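Local atomic coordinates of putative acetyltransferase Sthe_0691 (Sphaerobacter thermophilus, PDB entry 3SHP), a protein that probably transfers an acetyl group from acetyl-coenzyme A to an acceptor that has not been identified. Residues 31-41 with 77-88; 137-148 with 159-167. One frame throughout, in Å; residues are numbered along the deposited sequence.

Overall arrangement
Both contacts reach the same mixed beta sheet, contact 1 through a loop laid on it and contact 2 within it, and their centres lie about 16 Å apart. Contact 1 is buried: the irregular segment 31-41 lies across two neighbouring strands, and its chemistry is that of arginine and glutamate side chains gripping backbone groups of a loop. Contact 2 is only partly buried and lies further from the middle of the chain; there two strands pair through their backbones, with apolar side chains packed on the faces of the pair and a few charged or hydroxyl groups bonded beside them. Arg-41 joins them, its NE lying 3.4 Å from Leu-161 CD2. A third subunit touches both.

Contact 1: 31-41 with 77-88; sequences FDSRFPVNAAR and RIEFGKQTASLR. With SRT (S,R meso-tartaric acid), chain C.
Arg-88 reaches from its strand to the bend at Asn-38 and Ala-39, an example of how one long side chain can hold a loop that has no regular structure of its own. Its CB starts 3.4 Å from Ala-39 O, and CG runs on past the same oxygen. With CG set between the backbone N and the carbonyl carbon (chi1 77°) and a further bend at chi3, the chain curls round Ala-39 O, which then sits 3.5 Å above the centre of the guanidinium plane. NE turns to Glu-125 in a salt bridge, and Arg-41 binds that carboxylate too, which probably eases the closeness of the two arginines. At the tip, Arg-88 NH2 donates to Asn-38 O at 2.8 Å, in the carbonyl plane and on a lone pair, while NH1 adds a weak bond to the same oxygen. Arg-88 NH2 also lies 3.4 Å from Pro-36 CG. Water 3 bridges NH1 and Asn-38 OD1.

Glu-79 takes the next backbone group: Ala-39 N donates to Glu-79 OE1 at 3.1 Å with an angle of 165°, from above the carboxylate plane, and Arg-149 of the third subunit forms a salt bridge with that oxygen. Ala-39 CB rests against the two strands, 3.3 Å from Ser-86 O. Further along, Pro-36 CD lies over one face of the Arg-77 guanidinium. Arg-77 NH2 meets the Phe-31 ring at a slant, 3.5 Å from Phe-31 CZ. Water 1 links Arg-77 NH1 to Ser-33 O.

Phe-35 lies beside Arg-77 NH1, and its CZ comes 3.6 Å from O4 of the bound tartaric acid. A loop following the first helix and packed over a central hairpin (72-80 with 84-91) is consistent with the acetyltransferase fold of the GNAT family, here bordering the tartaric acid pocket.

Contact 2: 137-148 with 159-167; sequences AEAAGLKAAVRM and VDLLIYQAV
Lys-143 and Gln-165 exchange backbone hydrogen bonds as an antiparallel pair, but the register slips before Val-146, where Ile-163 O accepts from both Ala-145 N (2.8 Å) and Val-146 N (3.3 Å), a classic beta bulge. Tyr-164 carries much of the side-chain contact. Ala-144 CB stands over its ring in a CH-pi contact, 4.0 Å from the centroid, and Ala-144 N lies above the ring nearer the rim. The ring reaches helix 131-139, where Ala-137 CB touches Tyr-164 CD2, and Tyr-164 OH donates to Glu-138 OE2 at 2.8 Å, on the anti side of the carboxylate. A phenylalanine in place of Tyr-164 would probably keep the packing on Ala-144 but leave Glu-138 OE2 without this donor and its carboxylate freer to turn.

At the bulge Val-146 and Ile-163 lie side by side; beyond it Met-148, a selenomethionine, has its SE 3.9 Å from Leu-161 CD2. The Arg-147 chain bends at chi3 (-56°), bringing Arg-147 NH1 to Asp-160 OD2 at 2.9 Å, while NH2 bonds Leu-46 O of the third subunit. Backbone bonds thus set the register, the salt bridge fastens strand to strand, and Tyr-164 OH and Arg-147 NH2 extend the hold to helix 131-139 and a neighbouring subunit.

Contact 1: 31-41 with 77-88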
loop_
_atom_site.group_PDB
_atom_site.type_symbol
_atom_site.label_atom_id
_atom_site.label_comp_id
_atom_site.label_asym_id
_atom_site.label_seq_id
_atom_site.Cartn_x
_atom_site.Cartn_y
_atom_site.Cartn_z
ATOM N N PHE A 31 11.298 -15.926 -4.400
ATOM C CA PHE A 31 11.058 -16.815 -3.279
ATOM C C PHE A 31 10.901 -16.034 -1.995
ATOM O O PHE A 31 11.804 -15.316 -1.596
ATOM C CB PHE A 31 12.145 -17.854 -3.136
ATOM C CG PHE A 31 11.921 -18.786 -1.978
ATOM C CD1 PHE A 31 10.969 -19.789 -2.059
ATOM C CD2 PHE A 31 12.646 -18.635 -0.790
ATOM C CE1 PHE A 31 10.745 -20.648 -0.979
ATOM C CE2 PHE A 31 12.440 -19.501 0.299
ATOM C CZ PHE A 31 11.475 -20.503 0.200
ATOM N N ASP A 32 9.753 -16.189 -1.349
ATOM C CA ASP A 32 9.467 -15.446 -0.140
ATOM C C ASP A 32 9.940 -16.321 1.004
ATOM O O ASP A 32 9.418 -17.395 1.214
ATOM C CB ASP A 32 7.967 -15.170 -0.040
ATOM C CG ASP A 32 7.602 -14.237 1.098
ATOM O OD1 ASP A 32 8.484 -13.816 1.873
ATOM O OD2 ASP A 32 6.399 -13.900 1.205
ATOM N N SER A 33 10.954 -15.854 1.712
ATOM C CA SER A 33 11.495 -16.559 2.855
ATOM C C SER A 33 10.627 -16.474 4.096
ATOM O O SER A 33 10.835 -17.246 5.040
ATOM C CB SER A 33 12.836 -15.957 3.206
ATOM O OG SER A 33 13.795 -16.496 2.332
ATOM N N ARG A 34 9.680 -15.541 4.116
ATOM C CA ARG A 34 8.884 -15.355 5.313
ATOM C C ARG A 34 7.943 -16.541 5.477
ATOM O O ARG A 34 7.582 -17.205 4.495
ATOM C CB ARG A 34 8.128 -14.026 5.272
ATOM C CG ARG A 34 9.016 -12.794 4.992
ATOM C CD ARG A 34 8.120 -11.572 4.736
ATOM N NE ARG A 34 7.209 -11.826 3.609
ATOM C CZ ARG A 34 6.252 -11.005 3.195
ATOM N NH1 ARG A 34 6.048 -9.850 3.809
ATOM N NH2 ARG A 34 5.485 -11.352 2.169
ATOM N N PHE A 35 7.608 -16.846 6.728
ATOM C CA PHE A 35 6.784 -18.016 6.992
ATOM C C PHE A 35 5.322 -17.766 6.692
ATOM O O PHE A 35 4.784 -16.716 7.039
ATOM C CB PHE A 35 6.977 -18.531 8.418
ATOM C CG PHE A 35 8.230 -19.350 8.579
ATOM C CD1 PHE A 35 8.228 -20.721 8.289
ATOM C CD2 PHE A 35 9.431 -18.737 8.959
ATOM C CE1 PHE A 35 9.391 -21.503 8.410
ATOM C CE2 PHE A 35 10.601 -19.502 9.071
ATOM C CZ PHE A 35 10.576 -20.899 8.796
ATOM N N PRO A 36 4.682 -18.731 6.024
ATOM C CA PRO A 36 3.222 -18.700 5.906
ATOM C C PRO A 36 2.622 -19.312 7.183
ATOM O O PRO A 36 3.383 -19.776 8.055
ATOM C CB PRO A 36 2.960 -19.601 4.687
ATOM C CG PRO A 36 4.056 -20.639 4.781
ATOM C CD PRO A 36 5.269 -19.941 5.426
ATOM N N VAL A 37 1.294 -19.328 7.313
ATOM C CA VAL A 37 0.700 -19.948 8.525
ATOM C C VAL A 37 0.880 -21.467 8.561
ATOM O O VAL A 37 1.035 -22.051 9.632
ATOM C CB VAL A 37 -0.779 -19.549 8.793
ATOM C CG1 VAL A 37 -0.872 -18.041 9.053
ATOM C CG2 VAL A 37 -1.713 -19.941 7.622
ATOM N N ASN A 38 0.886 -22.093 7.391
ATOM C CA ASN A 38 1.097 -23.532 7.304
ATOM C C ASN A 38 1.618 -23.829 5.900
ATOM O O ASN A 38 1.736 -22.900 5.084
ATOM C CB ASN A 38 -0.226 -24.271 7.578
ATOM C CG ASN A 38 -1.359 -23.735 6.734
ATOM O OD1 ASN A 38 -1.244 -23.599 5.498
ATOM N ND2 ASN A 38 -2.457 -23.397 7.392
ATOM N N ALA A 39 1.954 -25.089 5.624
ATOM C CA ALA A 39 2.402 -25.497 4.288
ATOM C C ALA A 39 1.279 -26.117 3.450
ATOM O O ALA A 39 1.466 -26.397 2.278
ATOM C CB ALA A 39 3.581 -26.462 4.385
ATOM N N ALA A 40 0.122 -26.368 4.046
ATOM C CA ALA A 40 -1.077 -26.707 3.264
ATOM C C ALA A 40 -2.299 -26.100 3.939
ATOM O O ALA A 40 -2.692 -26.518 5.042
ATOM C CB ALA A 40 -1.238 -28.217 3.067
ATOM N N ARG A 41 -2.858 -25.112 3.235
ATOM C CA ARG A 41 -3.991 -24.269 3.584
ATOM C C ARG A 41 -5.290 -24.886 4.131
ATOM O O ARG A 41 -6.003 -24.250 4.915
ATOM C CB ARG A 41 -4.428 -23.631 2.268
ATOM C CG ARG A 41 -4.298 -22.237 2.212
ATOM C CD ARG A 41 -4.516 -21.845 0.773
ATOM N NE ARG A 41 -3.259 -22.020 0.058
ATOM C CZ ARG A 41 -2.807 -21.225 -0.913
ATOM N NH1 ARG A 41 -1.631 -21.512 -1.478
ATOM N NH2 ARG A 41 -3.503 -20.143 -1.296
ATOM N N ARG A 77 8.168 -26.588 0.299
ATOM C CA ARG A 77 8.044 -26.256 1.712
ATOM C C ARG A 77 7.263 -27.321 2.472
ATOM O O ARG A 77 6.140 -27.658 2.115
ATOM C CB ARG A 77 7.410 -24.888 1.919
ATOM C CG ARG A 77 7.579 -24.448 3.361
ATOM C CD ARG A 77 6.932 -23.104 3.665
ATOM N NE ARG A 77 7.567 -21.972 3.002
ATOM C CZ ARG A 77 8.615 -21.299 3.484
ATOM N NH1 ARG A 77 9.193 -21.656 4.642
ATOM N NH2 ARG A 77 9.085 -20.250 2.801
ATOM N N ILE A 78 7.871 -27.864 3.515
ATOM C CA ILE A 78 7.239 -28.920 4.250
ATOM C C ILE A 78 7.026 -28.510 5.707
ATOM O O ILE A 78 7.930 -27.940 6.336
ATOM C CB ILE A 78 8.101 -30.210 4.228
ATOM C CG1 ILE A 78 8.432 -30.631 2.782
ATOM C CG2 ILE A 78 7.382 -31.330 4.976
ATOM C CD1 ILE A 78 9.571 -31.664 2.699
ATOM N N GLU A 79 5.851 -28.839 6.250
ATOM C CA GLU A 79 5.563 -28.588 7.666
ATOM C C GLU A 79 5.141 -29.896 8.342
ATOM O O GLU A 79 4.137 -30.501 7.958
ATOM C CB GLU A 79 4.488 -27.483 7.801
ATOM C CG GLU A 79 3.920 -27.313 9.200
ATOM C CD GLU A 79 2.480 -26.779 9.234
ATOM O OE1 GLU A 79 1.777 -26.763 8.185
ATOM O OE2 GLU A 79 2.052 -26.384 10.342
ATOM N N PHE A 80 5.927 -30.360 9.306
ATOM C CA PHE A 80 5.553 -31.556 10.056
ATOM C C PHE A 80 4.782 -31.168 11.299
ATOM O O PHE A 80 5.117 -30.177 11.970
ATOM C CB PHE A 80 6.765 -32.406 10.489
ATOM C CG PHE A 80 7.487 -33.071 9.352
ATOM C CD1 PHE A 80 8.764 -32.651 8.989
ATOM C CD2 PHE A 80 6.895 -34.108 8.639
ATOM C CE1 PHE A 80 9.441 -33.242 7.935
ATOM C CE2 PHE A 80 7.572 -34.716 7.563
ATOM C CZ PHE A 80 8.845 -34.278 7.213
ATOM N N GLY A 81 3.748 -31.939 11.598
ATOM C CA GLY A 81 3.170 -31.943 12.929
ATOM C C GLY A 81 3.593 -33.242 13.614
ATOM O O GLY A 81 4.598 -33.848 13.255
ATOM N N LYS A 82 2.820 -33.707 14.583
ATOM C CA LYS A 82 3.185 -34.945 15.258
ATOM C C LYS A 82 3.136 -36.147 14.319
ATOM O O LYS A 82 4.103 -36.897 14.225
ATOM C CB LYS A 82 2.309 -35.175 16.487
ATOM C CG LYS A 82 2.724 -36.361 17.334
ATOM C CD LYS A 82 1.967 -36.365 18.659
ATOM C CE LYS A 82 0.429 -36.427 18.471
ATOM N NZ LYS A 82 -0.374 -36.038 19.708
ATOM N N GLN A 83 2.020 -36.325 13.628
ATOM C CA GLN A 83 1.868 -37.448 12.728
ATOM C C GLN A 83 1.482 -37.022 11.316
ATOM O O GLN A 83 0.934 -37.825 10.554
ATOM C CB GLN A 83 0.817 -38.377 13.313
ATOM C CG GLN A 83 1.438 -39.361 14.312
ATOM C CD GLN A 83 0.508 -39.751 15.421
ATOM O OE1 GLN A 83 -0.507 -39.089 15.683
ATOM N NE2 GLN A 83 0.858 -40.821 16.113
ATOM N N THR A 84 1.750 -35.753 10.985
ATOM C CA THR A 84 1.309 -35.170 9.717
ATOM C C THR A 84 2.458 -34.545 8.961
ATOM O O THR A 84 3.435 -34.096 9.565
ATOM C CB THR A 84 0.239 -34.080 9.927
ATOM O OG1 THR A 84 0.804 -32.995 10.671
ATOM C CG2 THR A 84 -0.979 -34.638 10.691
ATOM N N ALA A 85 2.346 -34.528 7.635
ATOM C CA ALA A 85 3.249 -33.755 6.806
ATOM C C ALA A 85 2.409 -33.000 5.793
ATOM O O ALA A 85 1.559 -33.595 5.130
ATOM C CB ALA A 85 4.216 -34.656 6.098
ATOM N N SER A 86 2.636 -31.689 5.708
ATOM C CA SER A 86 1.938 -30.815 4.788
ATOM C C SER A 86 2.977 -30.118 3.920
ATOM O O SER A 86 4.044 -29.745 4.406
ATOM C CB SER A 86 1.114 -29.787 5.568
ATOM O OG SER A 86 0.219 -30.444 6.451
ATOM N N LEU A 87 2.673 -29.937 2.644
ATOM C CA LEU A 87 3.637 -29.346 1.720
ATOM C C LEU A 87 3.037 -28.629 0.530
ATOM O O LEU A 87 1.910 -28.908 0.104
ATOM C CB LEU A 87 4.617 -30.383 1.202
ATOM C CG LEU A 87 4.065 -31.633 0.559
ATOM C CD1 LEU A 87 4.967 -32.028 -0.595
ATOM C CD2 LEU A 87 3.979 -32.759 1.609
ATOM N N ARG A 88 3.818 -27.708 0.006
ATOM C CA ARG A 88 3.456 -26.950 -1.172
ATOM C C ARG A 88 4.740 -26.645 -1.932
ATOM O O ARG A 88 5.836 -26.712 -1.367
ATOM C CB ARG A 88 2.691 -25.664 -0.780
ATOM C CG ARG A 88 3.506 -24.472 -0.227
ATOM C CD ARG A 88 2.706 -23.104 -0.334
ATOM N NE ARG A 88 1.439 -23.153 0.411
ATOM C CZ ARG A 88 1.308 -22.885 1.714
ATOM N NH1 ARG A 88 0.118 -23.006 2.307
ATOM N NH2 ARG A 88 2.365 -22.500 2.433
HETATM O O1 SRT C . 11.210 -23.573 13.146
HETATM O O11 SRT C . 11.422 -25.549 12.258
HETATM C C1 SRT C . 11.591 -24.300 12.198
HETATM C C2 SRT C . 12.239 -23.626 10.984
HETATM O O2 SRT C . 12.231 -24.461 9.812
HETATM C C3 SRT C . 13.706 -23.231 11.182
HETATM O O3 SRT C . 14.054 -23.215 12.568
HETATM C C4 SRT C . 14.017 -21.901 10.519
HETATM O O4 SRT C . 13.474 -20.842 10.932
HETATM O O41 SRT C . 14.833 -21.891 9.567
HETATM O O HOH W 1 11.624 -19.781 4.654
HETATM O O HOH W 2 1.483 -23.939 11.396
HETATM O O HOH W 3 -0.912 -21.114 4.392
HETATM O O HOH W 4 -2.314 -29.011 6.259
#

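Contact 2: 137-148 with 159-167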
loop_
_atom_site.group_PDB
_atom_site.type_symbol
_atom_site.label_atom_id
_atom_site.label_comp_id
_atom_site.label_asym_id
_atom_site.label_seq_id
_atom_site.Cartn_x
_atom_site.Cartn_y
_atom_site.Cartn_z
ATOM N N ALA A 137 0.568 -36.946 -8.254
ATOM C CA ALA A 137 -0.032 -37.166 -6.939
ATOM C C ALA A 137 -0.890 -38.418 -6.932
ATOM O O ALA A 137 -0.824 -39.228 -6.006
ATOM C CB ALA A 137 -0.854 -35.955 -6.522
ATOM N N GLU A 138 -1.692 -38.571 -7.979
ATOM C CA GLU A 138 -2.517 -39.756 -8.137
ATOM C C GLU A 138 -1.669 -41.030 -8.180
ATOM O O GLU A 138 -1.981 -41.982 -7.465
ATOM C CB GLU A 138 -3.440 -39.617 -9.351
ATOM C CG GLU A 138 -4.663 -38.779 -9.001
ATOM C CD GLU A 138 -5.189 -37.929 -10.151
ATOM O OE1 GLU A 138 -4.789 -38.151 -11.330
ATOM O OE2 GLU A 138 -6.019 -37.034 -9.864
ATOM N N ALA A 139 -0.579 -41.028 -8.952
ATOM C CA ALA A 139 0.299 -42.197 -9.013
ATOM C C ALA A 139 1.021 -42.456 -7.679
ATOM O O ALA A 139 1.330 -43.596 -7.356
ATOM C CB ALA A 139 1.306 -42.102 -10.188
ATOM N N ALA A 140 1.266 -41.405 -6.899
ATOM C CA ALA A 140 1.819 -41.581 -5.552
ATOM C C ALA A 140 0.775 -42.069 -4.522
ATOM O O ALA A 140 1.103 -42.256 -3.342
ATOM C CB ALA A 140 2.475 -40.308 -5.083
ATOM N N GLY A 141 -0.473 -42.265 -4.951
ATOM C CA GLY A 141 -1.502 -42.801 -4.055
ATOM C C GLY A 141 -2.186 -41.734 -3.209
ATOM O O GLY A 141 -2.856 -42.067 -2.233
ATOM N N LEU A 142 -2.009 -40.459 -3.570
ATOM C CA LEU A 142 -2.762 -39.370 -2.972
ATOM C C LEU A 142 -4.102 -39.228 -3.693
ATOM O O LEU A 142 -4.213 -39.566 -4.887
ATOM C CB LEU A 142 -1.999 -38.041 -3.067
ATOM C CG LEU A 142 -0.578 -37.954 -2.502
ATOM C CD1 LEU A 142 0.002 -36.532 -2.702
ATOM C CD2 LEU A 142 -0.603 -38.287 -1.045
ATOM N N LYS A 143 -5.097 -38.711 -2.957
ATOM C CA LYS A 143 -6.448 -38.492 -3.462
ATOM C C LYS A 143 -6.962 -37.077 -3.158
ATOM O O LYS A 143 -6.725 -36.521 -2.073
ATOM C CB LYS A 143 -7.399 -39.535 -2.878
ATOM C CG LYS A 143 -7.240 -40.931 -3.551
ATOM C CD LYS A 143 -7.865 -42.016 -2.715
ATOM C CE LYS A 143 -7.476 -43.400 -3.226
ATOM N NZ LYS A 143 -8.095 -43.704 -4.567
ATOM N N ALA A 144 -7.671 -36.504 -4.124
ATOM C CA ALA A 144 -8.243 -35.170 -3.967
ATOM C C ALA A 144 -9.224 -35.176 -2.815
ATOM O O ALA A 144 -10.176 -35.955 -2.809
ATOM C CB ALA A 144 -8.929 -34.734 -5.253
ATOM N N ALA A 145 -8.989 -34.302 -1.846
ATOM C CA ALA A 145 -9.764 -34.307 -0.603
ATOM C C ALA A 145 -10.568 -33.017 -0.432
ATOM O O ALA A 145 -11.688 -33.032 0.108
ATOM C CB ALA A 145 -8.821 -34.491 0.581
ATOM N N VAL A 146 -9.992 -31.905 -0.891
ATOM C CA VAL A 146 -10.566 -30.590 -0.671
ATOM C C VAL A 146 -10.507 -29.817 -1.966
ATOM O O VAL A 146 -9.524 -29.903 -2.702
ATOM C CB VAL A 146 -9.797 -29.800 0.440
ATOM C CG1 VAL A 146 -10.362 -28.369 0.641
ATOM C CG2 VAL A 146 -9.822 -30.559 1.761
ATOM N N ARG A 147 -11.576 -29.079 -2.247
ATOM C CA ARG A 147 -11.604 -28.143 -3.357
ATOM C C ARG A 147 -11.737 -26.724 -2.795
ATOM O O ARG A 147 -12.623 -26.461 -1.965
ATOM C CB ARG A 147 -12.799 -28.425 -4.260
ATOM C CG ARG A 147 -12.841 -27.515 -5.478
ATOM C CD ARG A 147 -14.122 -27.704 -6.300
ATOM N NE ARG A 147 -14.367 -29.079 -6.748
ATOM C CZ ARG A 147 -13.838 -29.629 -7.854
ATOM N NH1 ARG A 147 -12.994 -28.936 -8.642
ATOM N NH2 ARG A 147 -14.152 -30.887 -8.178
HETATM N N MSE A 148 -10.853 -25.831 -3.229
HETATM C CA MSE A 148 -10.948 -24.425 -2.891
HETATM C C MSE A 148 -11.236 -23.678 -4.185
HETATM O O MSE A 148 -10.329 -23.454 -5.002
HETATM C CB MSE A 148 -9.640 -23.956 -2.253
HETATM C CG MSE A 148 -9.299 -24.705 -0.935
HETATM SE SE MSE A 148 -7.760 -23.935 -0.026
HETATM C CE MSE A 148 -8.451 -22.116 0.279
ATOM N N VAL A 159 -8.361 -20.470 -11.023
ATOM C CA VAL A 159 -8.554 -21.911 -10.954
ATOM C C VAL A 159 -8.594 -22.382 -9.499
ATOM O O VAL A 159 -8.126 -21.684 -8.593
ATOM C CB VAL A 159 -7.481 -22.693 -11.730
ATOM C CG1 VAL A 159 -7.389 -22.191 -13.197
ATOM C CG2 VAL A 159 -6.152 -22.619 -11.024
ATOM N N ASP A 160 -9.161 -23.561 -9.286
ATOM C CA ASP A 160 -9.304 -24.086 -7.943
ATOM C C ASP A 160 -7.955 -24.477 -7.399
ATOM O O ASP A 160 -7.085 -24.946 -8.132
ATOM C CB ASP A 160 -10.203 -25.329 -7.915
ATOM C CG ASP A 160 -11.586 -25.082 -8.474
ATOM O OD1 ASP A 160 -11.988 -23.921 -8.701
ATOM O OD2 ASP A 160 -12.283 -26.081 -8.706
ATOM N N LEU A 161 -7.783 -24.312 -6.101
ATOM C CA LEU A 161 -6.713 -25.014 -5.413
ATOM C C LEU A 161 -7.283 -26.328 -4.889
ATOM O O LEU A 161 -8.337 -26.335 -4.233
ATOM C CB LEU A 161 -6.182 -24.199 -4.240
ATOM C CG LEU A 161 -4.977 -24.857 -3.544
ATOM C CD1 LEU A 161 -3.827 -25.039 -4.560
ATOM C CD2 LEU A 161 -4.524 -24.084 -2.264
ATOM N N LEU A 162 -6.584 -27.423 -5.161
ATOM C CA LEU A 162 -6.997 -28.726 -4.689
ATOM C C LEU A 162 -6.049 -29.157 -3.610
ATOM O O LEU A 162 -4.871 -28.829 -3.673
ATOM C CB LEU A 162 -6.973 -29.745 -5.834
ATOM C CG LEU A 162 -7.830 -29.408 -7.064
ATOM C CD1 LEU A 162 -7.768 -30.522 -8.135
ATOM C CD2 LEU A 162 -9.243 -29.173 -6.612
ATOM N N ILE A 163 -6.558 -29.879 -2.612
ATOM C CA ILE A 163 -5.718 -30.465 -1.573
ATOM C C ILE A 163 -5.785 -31.976 -1.696
ATOM O O ILE A 163 -6.863 -32.579 -1.546
ATOM C CB ILE A 163 -6.187 -30.093 -0.158
ATOM C CG1 ILE A 163 -6.419 -28.585 -0.027
ATOM C CG2 ILE A 163 -5.205 -30.646 0.886
ATOM C CD1 ILE A 163 -5.132 -27.742 -0.087
ATOM N N TYR A 164 -4.634 -32.578 -1.981
ATOM C CA TYR A 164 -4.523 -34.020 -2.131
ATOM C C TYR A 164 -3.975 -34.578 -0.835
ATOM O O TYR A 164 -3.100 -33.965 -0.218
ATOM C CB TYR A 164 -3.583 -34.374 -3.303
ATOM C CG TYR A 164 -4.310 -34.498 -4.619
ATOM C CD1 TYR A 164 -4.887 -33.380 -5.223
ATOM C CD2 TYR A 164 -4.430 -35.728 -5.258
ATOM C CE1 TYR A 164 -5.576 -33.486 -6.413
ATOM C CE2 TYR A 164 -5.115 -35.849 -6.477
ATOM C CZ TYR A 164 -5.670 -34.717 -7.043
ATOM O OH TYR A 164 -6.344 -34.789 -8.243
ATOM N N GLN A 165 -4.486 -35.744 -0.442
ATOM C CA GLN A 165 -4.105 -36.387 0.818
ATOM C C GLN A 165 -3.972 -37.887 0.694
ATOM O O GLN A 165 -4.640 -38.523 -0.129
ATOM C CB GLN A 165 -5.128 -36.059 1.915
ATOM C CG GLN A 165 -5.078 -34.588 2.358
ATOM C CD GLN A 165 -5.872 -34.338 3.644
ATOM O OE1 GLN A 165 -7.114 -34.371 3.647
ATOM N NE2 GLN A 165 -5.161 -34.080 4.734
ATOM N N ALA A 166 -3.080 -38.449 1.495
ATOM C CA ALA A 166 -3.178 -39.849 1.855
ATOM C C ALA A 166 -3.310 -39.882 3.366
ATOM O O ALA A 166 -2.554 -39.212 4.105
ATOM C CB ALA A 166 -1.971 -40.625 1.389
ATOM N N VAL A 167 -4.300 -40.638 3.816
ATOM C CA VAL A 167 -4.597 -40.767 5.223
ATOM C C VAL A 167 -4.634 -42.257 5.592
ATOM O O VAL A 167 -5.426 -43.033 5.039
ATOM C CB VAL A 167 -5.926 -40.074 5.574
ATOM C CG1 VAL A 167 -6.284 -40.264 7.060
ATOM C CG2 VAL A 167 -5.886 -38.570 5.190
#